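Local coordinates for glycosyl transferase (Staphylococcus aureus, PDB 5TZJ), which belongs to glycosyl transferase family 2 and holds uridine-diphosphate-N-acetylglucosamine in a pocket of the modelled chain, at residues I16-N21 / I49-Y53; M120-R126 / Y201-K205; T259-L264 / Y312-E317. All blocks are in the same frame, centred on the assembly; numbering follows the deposited sequence.

The three contacts follow one another along the chain, each closing before the next opens. Interactions 1 and 2 both belong to the part built on the mixed nine-strand sheet. Interaction 1 joins helices 16-24 and 46-51, which connect its parallel strands, whereas interaction 2 is a strand pair within the sheet, 115-122 with 201-203. Their centres lie 19 Å apart; interaction 2 touches uridine-diphosphate-N-acetylglucosamine through Arg126, whereas interaction 1 comes no nearer than the Ile16 side chain, about 7 Å away. Interaction 3 joins helices 262-265 and 309-321 in the linker-domain range, a separate part of the chain; its centre is 45 Å from that of interaction 1, across the chain's centre, and 31 Å from that of interaction 2.

Interaction 1: I16-N21 / I49-Y53; sequences ITELLN and IVEKY
Leu20 and Tyr53 form the dense part of this contact between helix 16-24 and the segment 49-53. Leu20 CB sits 3.5 Å from the centroid of the Tyr53 ring and only 8° off the ring normal, which is the geometry of a CH-pi contact over the middle of the face. The CG of Leu20 stands beside its own backbone N (chi1 -59°), and chi1 and chi2 together bring CD1 to the CD1-CE1 side of the same ring; Leu20 CD1 to Tyr53 CD1 is 3.6 Å. The same methyl also meets Val50 CG2 at 4.1 Å, and Val50 CG2 in turn approaches Ile16 CG1. The Ile16 and Ile49 side chains slide past each other in opposite directions, CG2 to CG2 3.9 Å. Leu20, Tyr53, Val50 and Ile16 are all buried, and strand 59-63 continues the apolar layer, with Val50 and Tyr53 touching Leu59.

Toward solvent, at the partly exposed Thr17 and Asn21, the packing gives way to polar atoms and sparser touches. Thr17 OG1 lies 3.4 Å from Ile49 CG2, a contact of a hydroxyl with a methyl. One strong polar link joins this rim to the packed region: Tyr53 OH donates to Asn21 OD1 at 2.6 Å. That oxygen lies at the ring edge, near its plane, but the hydroxyl meets it from above the amide, 44° out of the carbonyl plane. With a methylene over its face and a bond at its hydroxyl, the ring is restrained both in tilt and at its far end.

Helix 16-24 follows strand 3-9 and leads to strand 33-39; helix 46-51 then leads to strand 59-63. The three strands pair in parallel, so the contact joins neighbouring helices of two consecutive beta-alpha-beta crossovers, as in the Rossmann-like part of the GT-A fold expected for family 2 glycosyl transferases.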
loop_
_atom_site.group_PDB
_atom_site.type_symbol
_atom_site.label_atom_id
_atom_site.label_comp_id
_atom_site.label_asym_id
_atom_site.label_seq_id
_atom_site.Cartn_x
_atom_site.Cartn_y
_atom_site.Cartn_z
ATOM N N ILE A 16 16.133 -15.401 -4.903
ATOM C CA ILE A 16 15.985 -14.571 -6.095
ATOM C C ILE A 16 15.847 -15.413 -7.355
ATOM O O ILE A 16 15.249 -14.960 -8.337
ATOM C CB ILE A 16 17.160 -13.582 -6.216
ATOM C CG1 ILE A 16 16.928 -12.598 -7.363
ATOM C CG2 ILE A 16 18.441 -14.317 -6.365
ATOM C CD1 ILE A 16 15.788 -11.609 -7.088
ATOM N N THR A 17 16.347 -16.654 -7.328
ATOM C CA THR A 17 16.233 -17.532 -8.488
ATOM C C THR A 17 14.775 -17.814 -8.853
ATOM O O THR A 17 14.429 -17.872 -10.041
ATOM C CB THR A 17 16.990 -18.837 -8.227
ATOM O OG1 THR A 17 18.377 -18.538 -8.013
ATOM C CG2 THR A 17 16.879 -19.758 -9.397
ATOM N N GLU A 18 13.904 -18.022 -7.861
ATOM C CA GLU A 18 12.513 -18.319 -8.211
ATOM C C GLU A 18 11.906 -17.184 -9.037
ATOM O O GLU A 18 11.283 -17.434 -10.079
ATOM C CB GLU A 18 11.671 -18.604 -6.962
ATOM C CG GLU A 18 12.437 -19.270 -5.817
ATOM C CD GLU A 18 12.782 -20.745 -6.044
ATOM O OE1 GLU A 18 13.236 -21.368 -5.066
ATOM O OE2 GLU A 18 12.617 -21.292 -7.167
ATOM N N LEU A 19 12.153 -15.934 -8.644
ATOM C CA LEU A 19 11.660 -14.801 -9.433
ATOM C C LEU A 19 12.233 -14.806 -10.847
ATOM O O LEU A 19 11.490 -14.704 -11.834
ATOM C CB LEU A 19 12.010 -13.488 -8.744
ATOM C CG LEU A 19 11.766 -12.235 -9.596
ATOM C CD1 LEU A 19 10.324 -12.138 -10.137
ATOM C CD2 LEU A 19 12.099 -11.012 -8.743
ATOM N N LEU A 20 13.565 -14.879 -10.965
ATOM C CA LEU A 20 14.191 -14.786 -12.279
ATOM C C LEU A 20 13.761 -15.933 -13.193
ATOM O O LEU A 20 13.616 -15.724 -14.398
ATOM C CB LEU A 20 15.712 -14.736 -12.137
ATOM C CG LEU A 20 16.240 -13.554 -11.309
ATOM C CD1 LEU A 20 17.683 -13.796 -10.836
ATOM C CD2 LEU A 20 16.139 -12.255 -12.078
ATOM N N ASN A 21 13.530 -17.133 -12.639
ATOM C CA ASN A 21 13.014 -18.235 -13.456
ATOM C C ASN A 21 11.621 -17.908 -13.977
ATOM O O ASN A 21 11.291 -18.223 -15.129
ATOM C CB ASN A 21 12.957 -19.548 -12.666
ATOM C CG ASN A 21 14.313 -20.164 -12.422
ATOM O OD1 ASN A 21 15.301 -19.839 -13.091
ATOM N ND2 ASN A 21 14.367 -21.081 -11.457
ATOM N N ILE A 49 24.124 -14.366 -8.723
ATOM C CA ILE A 49 22.982 -15.143 -9.223
ATOM C C ILE A 49 22.230 -14.365 -10.299
ATOM O O ILE A 49 21.888 -14.918 -11.352
ATOM C CB ILE A 49 22.055 -15.569 -8.073
ATOM C CG1 ILE A 49 22.821 -16.507 -7.131
ATOM C CG2 ILE A 49 20.858 -16.304 -8.619
ATOM C CD1 ILE A 49 22.160 -16.707 -5.785
ATOM N N VAL A 50 22.011 -13.067 -10.087
ATOM C CA VAL A 50 21.338 -12.261 -11.103
ATOM C C VAL A 50 22.094 -12.306 -12.435
ATOM O O VAL A 50 21.483 -12.390 -13.506
ATOM C CB VAL A 50 21.131 -10.816 -10.603
ATOM C CG1 VAL A 50 20.698 -9.920 -11.753
ATOM C CG2 VAL A 50 20.057 -10.760 -9.457
ATOM N N GLU A 51 23.434 -12.283 -12.399
ATOM C CA GLU A 51 24.192 -12.224 -13.647
ATOM C C GLU A 51 24.122 -13.510 -14.464
ATOM O O GLU A 51 24.444 -13.486 -15.662
ATOM C CB GLU A 51 25.658 -11.860 -13.365
ATOM C CG GLU A 51 25.783 -10.369 -13.177
ATOM C CD GLU A 51 25.637 -9.652 -14.505
ATOM O OE1 GLU A 51 25.045 -8.537 -14.490
ATOM O OE2 GLU A 51 26.135 -10.203 -15.543
ATOM N N LYS A 52 23.714 -14.630 -13.864
ATOM C CA LYS A 52 23.519 -15.827 -14.672
ATOM C C LYS A 52 22.359 -15.691 -15.667
ATOM O O LYS A 52 22.249 -16.531 -16.564
ATOM C CB LYS A 52 23.302 -17.048 -13.768
ATOM C CG LYS A 52 24.360 -17.243 -12.665
ATOM C CD LYS A 52 24.052 -18.497 -11.834
ATOM C CE LYS A 52 24.716 -18.475 -10.459
ATOM N NZ LYS A 52 26.031 -19.202 -10.426
ATOM N N TYR A 53 21.511 -14.657 -15.544
ATOM C CA TYR A 53 20.372 -14.447 -16.439
ATOM C C TYR A 53 20.612 -13.364 -17.493
ATOM O O TYR A 53 19.689 -13.063 -18.265
ATOM C CB TYR A 53 19.122 -14.100 -15.610
ATOM C CG TYR A 53 18.655 -15.274 -14.772
ATOM C CD1 TYR A 53 19.260 -15.549 -13.551
ATOM C CD2 TYR A 53 17.627 -16.139 -15.226
ATOM C CE1 TYR A 53 18.871 -16.620 -12.786
ATOM C CE2 TYR A 53 17.216 -17.225 -14.458
ATOM C CZ TYR A 53 17.851 -17.458 -13.231
ATOM O OH TYR A 53 17.493 -18.522 -12.432
#

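Interaction 2: M120-R126 / Y201-K205; sequences MKGVNGR and YYATK. With UD1 (uridine-diphosphate-N-acetylglucosamine), chain C.
Lys121 and Tyr201 begin a ladder of backbone hydrogen bonds between two parallel strands. Lys121 N donates to Tyr201 O at 2.8 Å, and Lys121 O accepts from Ala203 N, so Lys121 straddles Tyr202 as in parallel pairing. Past the strand end, Val123 N still reaches Ala203 O at 2.8 Å, although its N-H...O angle has fallen to 140°.

Side-chain donors extend the pairing to loop carbonyls. Asn124 ND2 bonds to Lys205 O at 2.9 Å, tilted from both the carbonyl and amide planes. Arg126 NH1 lies 3.3 Å from Thr204 O, nearly in line with that C=O, but the carbonyl stands out of the guanidinium plane.

Apolar contacts occur on both faces of the strand pair. On one, Met120 and Tyr201 run side by side, with Met120 CE 3.9 Å from Tyr201 CD1; on the other, Lys121 CB and CG approach the Tyr202 ring obliquely, while Val123 CG2 meets its edge. The Tyr201 hydroxyl is hydrogen-bonded to Asp94 OD2 and to Asp91 N, and the ring of Tyr95 meets that of Tyr202.

The ligand contact belongs to Arg126. Its NH1 donates to O1B of uridine-diphosphate-N-acetylglucosamine at 3.1 Å with an angle of 159°, that oxygen lying at the guanidinium edge, near its plane. CG lies opposite the backbone N (chi1 172°), and the bend at chi2 swings the guanidinium past Thr204 O toward the ligand. The methylenes of Lys205 cross it at about a right angle, Arg126 CD to Lys205 CD being 3.4 Å.

One guanidinium nitrogen thus serves loop carbonyl and diphosphate together: the long bond to Thr204 O probably helps to orient Arg126, whose positive charge would favour an anionic group here. Lys205 NZ, 4.9 Å from Arg126 NH1, may add to that field without touching the diphosphate.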
loop_
_atom_site.group_PDB
_atom_site.type_symbol
_atom_site.label_atom_id
_atom_site.label_comp_id
_atom_site.label_asym_id
_atom_site.label_seq_id
_atom_site.Cartn_x
_atom_site.Cartn_y
_atom_site.Cartn_z
ATOM N N MET A 120 -3.564 -11.481 -6.889
ATOM C CA MET A 120 -2.455 -12.062 -6.152
ATOM C C MET A 120 -2.866 -13.368 -5.478
ATOM O O MET A 120 -4.049 -13.643 -5.255
ATOM C CB MET A 120 -1.920 -11.073 -5.115
ATOM C CG MET A 120 -1.875 -9.622 -5.576
ATOM S SD MET A 120 -1.609 -8.505 -4.171
ATOM C CE MET A 120 -0.059 -9.195 -3.574
ATOM N N LYS A 121 -1.863 -14.193 -5.179
ATOM C CA LYS A 121 -2.056 -15.430 -4.440
ATOM C C LYS A 121 -1.015 -15.519 -3.335
ATOM O O LYS A 121 0.177 -15.284 -3.584
ATOM C CB LYS A 121 -1.951 -16.640 -5.361
ATOM C CG LYS A 121 -1.783 -17.967 -4.633
ATOM C CD LYS A 121 -2.967 -18.265 -3.730
ATOM C CE LYS A 121 -2.863 -19.674 -3.160
ATOM N NZ LYS A 121 -2.586 -20.634 -4.242
ATOM N N GLY A 122 -1.467 -15.837 -2.119
ATOM C CA GLY A 122 -0.536 -16.100 -1.032
ATOM C C GLY A 122 0.137 -17.454 -1.195
ATOM O O GLY A 122 -0.461 -18.420 -1.677
ATOM N N VAL A 123 1.407 -17.524 -0.803
ATOM C CA VAL A 123 2.156 -18.780 -0.827
ATOM C C VAL A 123 2.704 -19.038 0.568
ATOM O O VAL A 123 3.131 -18.102 1.258
ATOM C CB VAL A 123 3.293 -18.775 -1.868
ATOM C CG1 VAL A 123 3.970 -20.129 -1.903
ATOM C CG2 VAL A 123 2.754 -18.431 -3.237
ATOM N N ASN A 124 2.718 -20.321 0.953
ATOM C CA ASN A 124 2.898 -20.836 2.311
ATOM C C ASN A 124 2.564 -19.826 3.414
ATOM O O ASN A 124 3.440 -19.372 4.156
ATOM C CB ASN A 124 4.316 -21.414 2.476
ATOM C CG ASN A 124 5.410 -20.360 2.407
ATOM O OD1 ASN A 124 5.588 -19.696 1.386
ATOM N ND2 ASN A 124 6.172 -20.229 3.491
ATOM N N GLY A 125 1.283 -19.494 3.551
ATOM C CA GLY A 125 0.788 -18.781 4.704
ATOM C C GLY A 125 0.635 -17.286 4.525
ATOM O O GLY A 125 -0.123 -16.666 5.278
ATOM N N ARG A 126 1.335 -16.689 3.563
ATOM C CA ARG A 126 1.236 -15.250 3.356
ATOM C C ARG A 126 -0.208 -14.834 3.085
ATOM O O ARG A 126 -0.908 -15.443 2.269
ATOM C CB ARG A 126 2.129 -14.824 2.199
ATOM C CG ARG A 126 1.945 -13.381 1.808
ATOM C CD ARG A 126 3.020 -12.525 2.421
ATOM N NE ARG A 126 2.891 -11.122 2.051
ATOM C CZ ARG A 126 3.921 -10.306 1.851
ATOM N NH1 ARG A 126 5.166 -10.754 1.976
ATOM N NH2 ARG A 126 3.709 -9.038 1.524
ATOM N N TYR A 201 0.197 -12.666 -9.408
ATOM C CA TYR A 201 1.274 -12.268 -8.515
ATOM C C TYR A 201 1.295 -13.218 -7.307
ATOM O O TYR A 201 0.390 -13.193 -6.458
ATOM C CB TYR A 201 1.106 -10.798 -8.106
ATOM C CG TYR A 201 2.338 -10.275 -7.405
ATOM C CD1 TYR A 201 2.560 -10.555 -6.070
ATOM C CD2 TYR A 201 3.311 -9.544 -8.094
ATOM C CE1 TYR A 201 3.719 -10.145 -5.441
ATOM C CE2 TYR A 201 4.446 -9.104 -7.459
ATOM C CZ TYR A 201 4.650 -9.415 -6.135
ATOM O OH TYR A 201 5.799 -8.995 -5.493
ATOM N N TYR A 202 2.344 -14.028 -7.206
ATOM C CA TYR A 202 2.532 -14.904 -6.051
ATOM C C TYR A 202 3.403 -14.225 -4.999
ATOM O O TYR A 202 4.579 -13.905 -5.247
ATOM C CB TYR A 202 3.148 -16.240 -6.474
ATOM C CG TYR A 202 2.304 -16.968 -7.471
ATOM C CD1 TYR A 202 2.494 -16.775 -8.831
ATOM C CD2 TYR A 202 1.308 -17.829 -7.061
ATOM C CE1 TYR A 202 1.723 -17.441 -9.769
ATOM C CE2 TYR A 202 0.526 -18.513 -7.994
ATOM C CZ TYR A 202 0.738 -18.304 -9.344
ATOM O OH TYR A 202 -0.023 -18.961 -10.273
ATOM N N ALA A 203 2.838 -14.029 -3.817
ATOM C CA ALA A 203 3.527 -13.391 -2.707
ATOM C C ALA A 203 3.847 -14.465 -1.666
ATOM O O ALA A 203 2.947 -15.163 -1.183
ATOM C CB ALA A 203 2.675 -12.260 -2.131
ATOM N N THR A 204 5.133 -14.626 -1.363
ATOM C CA THR A 204 5.611 -15.655 -0.458
ATOM C C THR A 204 5.745 -15.125 0.969
ATOM O O THR A 204 5.671 -13.923 1.230
ATOM C CB THR A 204 6.961 -16.186 -0.932
ATOM O OG1 THR A 204 7.861 -15.075 -1.130
ATOM C CG2 THR A 204 6.805 -16.972 -2.230
ATOM N N LYS A 205 5.958 -16.053 1.900
ATOM C CA LYS A 205 6.461 -15.725 3.234
ATOM C C LYS A 205 7.678 -16.606 3.512
ATOM O O LYS A 205 7.551 -17.723 4.026
ATOM C CB LYS A 205 5.393 -15.886 4.306
ATOM C CG LYS A 205 5.432 -14.730 5.302
ATOM C CD LYS A 205 5.528 -13.368 4.555
ATOM C CE LYS A 205 5.712 -12.184 5.497
ATOM N NZ LYS A 205 4.731 -12.188 6.614
HETATM C "C1'" UD1 C . 5.568 -5.873 1.615
HETATM C "C2'" UD1 C . 5.130 -5.340 0.256
HETATM C "C3'" UD1 C . 6.330 -4.700 -0.357
HETATM C "C4'" UD1 C . 6.573 -3.446 0.407
HETATM C "C5'" UD1 C . 7.084 -3.843 1.793
HETATM C "C6'" UD1 C . 7.320 -2.627 2.641
HETATM C "C7'" UD1 C . 3.174 -6.702 -0.534
HETATM C "C8'" UD1 C . 2.289 -5.896 0.399
HETATM N "N2'" UD1 C . 4.590 -6.438 -0.592
HETATM O "O1'" UD1 C . 6.493 -6.865 1.361
HETATM O "O3'" UD1 C . 6.172 -4.479 -1.788
HETATM O "O4'" UD1 C . 7.509 -2.637 -0.277
HETATM O "O5'" UD1 C . 6.101 -4.738 2.465
HETATM O "O6'" UD1 C . 6.248 -1.729 2.489
HETATM O "O7'" UD1 C . 2.729 -7.564 -1.203
HETATM N N1 UD1 C . 14.470 -4.402 -0.078
HETATM C C2 UD1 C . 15.472 -3.395 -0.527
HETATM N N3 UD1 C . 16.317 -2.665 0.471
HETATM C C4 UD1 C . 16.128 -2.950 1.889
HETATM C C5 UD1 C . 15.099 -3.944 2.338
HETATM C C6 UD1 C . 14.272 -4.661 1.338
HETATM O O2 UD1 C . 15.604 -3.182 -1.672
HETATM O O4 UD1 C . 16.798 -2.372 2.682
HETATM C C1B UD1 C . 13.639 -5.038 -1.068
HETATM C C2B UD1 C . 13.463 -6.644 -0.879
HETATM O "O2'" UD1 C . 14.639 -7.329 -1.467
HETATM C C3B UD1 C . 12.302 -6.915 -1.474
HETATM C C4B UD1 C . 11.440 -5.645 -1.320
HETATM O O4B UD1 C . 12.420 -4.519 -0.944
HETATM O O3B UD1 C . 12.471 -7.108 -2.959
HETATM C C5B UD1 C . 10.455 -5.712 -0.291
HETATM O O5B UD1 C . 11.074 -5.961 0.941
HETATM P PA UD1 C . 10.471 -7.219 1.822
HETATM O O1A UD1 C . 11.409 -7.557 2.952
HETATM O O2A UD1 C . 10.228 -8.413 0.917
HETATM O O3A UD1 C . 9.009 -6.636 2.372
HETATM P PB UD1 C . 7.566 -7.437 2.482
HETATM O O1B UD1 C . 7.676 -8.932 2.279
HETATM O O2B UD1 C . 7.203 -7.149 3.931
#

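Interaction 3: T259-L264 / Y312-E317; sequences TNGFSL and YRTVEE
The Phe262 and Tyr312 rings meet obliquely, with planes 44° apart and centroids 5.1 Å from each other. Phe262 CZ lies over one face of Tyr312, whose edge faces Ser263 OG, Glu316 OE1 and a water. Over one face of Phe262 is Ser263 CB, while Thr259 O lies in plane at the edge; Trp274 adds a nearly parallel ring.

The Glu316 carboxylate receives the start of helix 262-265. Its OE1 takes two donors, Ser263 OG at 2.5 Å through the anti lone pair and Ser263 N at 2.9 Å. OE2 is met on its syn side by Gly261 N at 2.9 Å, 18° out of the carboxylate plane. Gly261 is the N-cap residue and belongs to a type II beta turn, Thr259 to Phe262, that leads into the helix; the helix start would tend to stabilise the buried anion. Ser263 OG, between its backbone N and carbonyl carbon (chi1 74°), is thereby turned to Glu316.

A water donates to Thr259 O and to Glu316 OE2 (2.7 Å) and accepts from Tyr312 OH at 2.5 Å. On the partly exposed flank, the Leu264 and Glu317 side chains slide past each other in opposite directions, Leu264 CD2 3.4 Å from Glu317 CG.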
loop_
_atom_site.group_PDB
_atom_site.type_symbol
_atom_site.label_atom_id
_atom_site.label_comp_id
_atom_site.label_asym_id
_atom_site.label_seq_id
_atom_site.Cartn_x
_atom_site.Cartn_y
_atom_site.Cartn_z
ATOM N N THR A 259 -2.529 1.421 13.580
ATOM C CA THR A 259 -3.381 2.293 14.385
ATOM C C THR A 259 -4.453 1.480 15.111
ATOM O O THR A 259 -4.826 1.774 16.275
ATOM C CB THR A 259 -4.007 3.350 13.483
ATOM O OG1 THR A 259 -2.967 4.200 13.009
ATOM C CG2 THR A 259 -5.036 4.224 14.277
ATOM N N ASN A 260 -4.981 0.469 14.439
ATOM C CA ASN A 260 -6.085 -0.305 15.061
ATOM C C ASN A 260 -5.704 -0.919 16.413
ATOM O O ASN A 260 -4.908 -1.850 16.470
ATOM C CB ASN A 260 -6.573 -1.449 14.156
ATOM C CG ASN A 260 -7.905 -2.102 14.713
ATOM O OD1 ASN A 260 -7.844 -2.903 15.598
ATOM N ND2 ASN A 260 -9.049 -1.654 14.265
ATOM N N GLY A 261 -6.273 -0.436 17.515
ATOM C CA GLY A 261 -5.946 -1.036 18.793
ATOM C C GLY A 261 -4.625 -0.594 19.412
ATOM O O GLY A 261 -4.210 -1.195 20.393
ATOM N N PHE A 262 -3.948 0.441 18.892
ATOM C CA PHE A 262 -2.591 0.731 19.394
ATOM C C PHE A 262 -2.614 1.098 20.887
ATOM O O PHE A 262 -1.665 0.781 21.623
ATOM C CB PHE A 262 -1.916 1.866 18.561
ATOM C CG PHE A 262 -2.253 3.249 19.052
ATOM C CD1 PHE A 262 -1.525 3.839 20.086
ATOM C CD2 PHE A 262 -3.359 3.941 18.523
ATOM C CE1 PHE A 262 -1.863 5.100 20.556
ATOM C CE2 PHE A 262 -3.704 5.182 18.968
ATOM C CZ PHE A 262 -2.960 5.775 20.009
ATOM N N SER A 263 -3.703 1.710 21.362
ATOM C CA SER A 263 -3.792 2.062 22.784
ATOM C C SER A 263 -4.006 0.851 23.679
ATOM O O SER A 263 -3.764 0.945 24.901
ATOM C CB SER A 263 -4.874 3.149 22.987
ATOM O OG SER A 263 -6.243 2.719 22.882
ATOM N N LEU A 264 -4.368 -0.301 23.113
ATOM C CA LEU A 264 -4.434 -1.536 23.896
ATOM C C LEU A 264 -3.093 -2.282 23.887
ATOM O O LEU A 264 -2.806 -3.033 24.832
ATOM C CB LEU A 264 -5.492 -2.493 23.339
ATOM C CG LEU A 264 -6.843 -1.752 23.162
ATOM C CD1 LEU A 264 -7.904 -2.609 22.507
ATOM C CD2 LEU A 264 -7.263 -1.386 24.542
ATOM N N TYR A 312 -8.848 8.687 24.043
ATOM C CA TYR A 312 -8.688 7.727 22.945
ATOM C C TYR A 312 -8.646 6.304 23.489
ATOM O O TYR A 312 -9.319 5.393 22.979
ATOM C CB TYR A 312 -7.404 8.052 22.144
ATOM C CG TYR A 312 -7.326 7.331 20.830
ATOM C CD1 TYR A 312 -7.024 5.973 20.763
ATOM C CD2 TYR A 312 -7.563 8.034 19.651
ATOM C CE1 TYR A 312 -6.988 5.290 19.450
ATOM C CE2 TYR A 312 -7.490 7.395 18.373
ATOM C CZ TYR A 312 -7.196 6.054 18.289
ATOM O OH TYR A 312 -7.193 5.506 16.985
ATOM N N ARG A 313 -7.856 6.096 24.545
ATOM C CA ARG A 313 -7.696 4.758 25.128
ATOM C C ARG A 313 -8.978 4.258 25.767
ATOM O O ARG A 313 -9.290 3.064 25.683
ATOM C CB ARG A 313 -6.567 4.769 26.159
ATOM C CG ARG A 313 -6.257 3.403 26.764
ATOM C CD ARG A 313 -5.290 3.533 27.933
ATOM N NE ARG A 313 -4.087 4.208 27.566
ATOM C CZ ARG A 313 -3.659 5.363 28.085
ATOM N NH1 ARG A 313 -4.341 5.979 29.046
ATOM N NH2 ARG A 313 -2.506 5.876 27.661
ATOM N N THR A 314 -9.707 5.137 26.478
ATOM C CA THR A 314 -11.021 4.755 26.986
ATOM C C THR A 314 -11.934 4.266 25.860
ATOM O O THR A 314 -12.629 3.252 26.004
ATOM C CB THR A 314 -11.646 5.938 27.757
ATOM O OG1 THR A 314 -10.912 6.157 28.976
ATOM C CG2 THR A 314 -13.163 5.665 28.128
ATOM N N VAL A 315 -11.946 4.949 24.731
ATOM C CA VAL A 315 -12.764 4.469 23.611
ATOM C C VAL A 315 -12.359 3.045 23.210
ATOM O O VAL A 315 -13.207 2.147 23.101
ATOM C CB VAL A 315 -12.669 5.435 22.423
ATOM C CG1 VAL A 315 -13.244 4.801 21.161
ATOM C CG2 VAL A 315 -13.378 6.788 22.749
ATOM N N GLU A 316 -11.054 2.812 22.991
ATOM C CA GLU A 316 -10.610 1.509 22.511
ATOM C C GLU A 316 -10.892 0.416 23.534
ATOM O O GLU A 316 -11.261 -0.703 23.154
ATOM C CB GLU A 316 -9.110 1.525 22.163
ATOM C CG GLU A 316 -8.777 2.460 20.941
ATOM C CD GLU A 316 -7.667 1.934 20.052
ATOM O OE1 GLU A 316 -6.482 1.972 20.484
ATOM O OE2 GLU A 316 -7.982 1.450 18.921
ATOM N N GLU A 317 -10.680 0.708 24.842
ATOM C CA GLU A 317 -10.930 -0.297 25.847
ATOM C C GLU A 317 -12.431 -0.548 25.969
ATOM O O GLU A 317 -12.852 -1.680 26.188
ATOM C CB GLU A 317 -10.348 0.133 27.194
ATOM C CG GLU A 317 -8.774 0.201 27.154
ATOM C CD GLU A 317 -8.148 0.691 28.433
ATOM O OE1 GLU A 317 -8.879 1.255 29.276
ATOM O OE2 GLU A 317 -6.917 0.537 28.582
HETATM O O HOH W 1 -7.282 3.017 16.782
#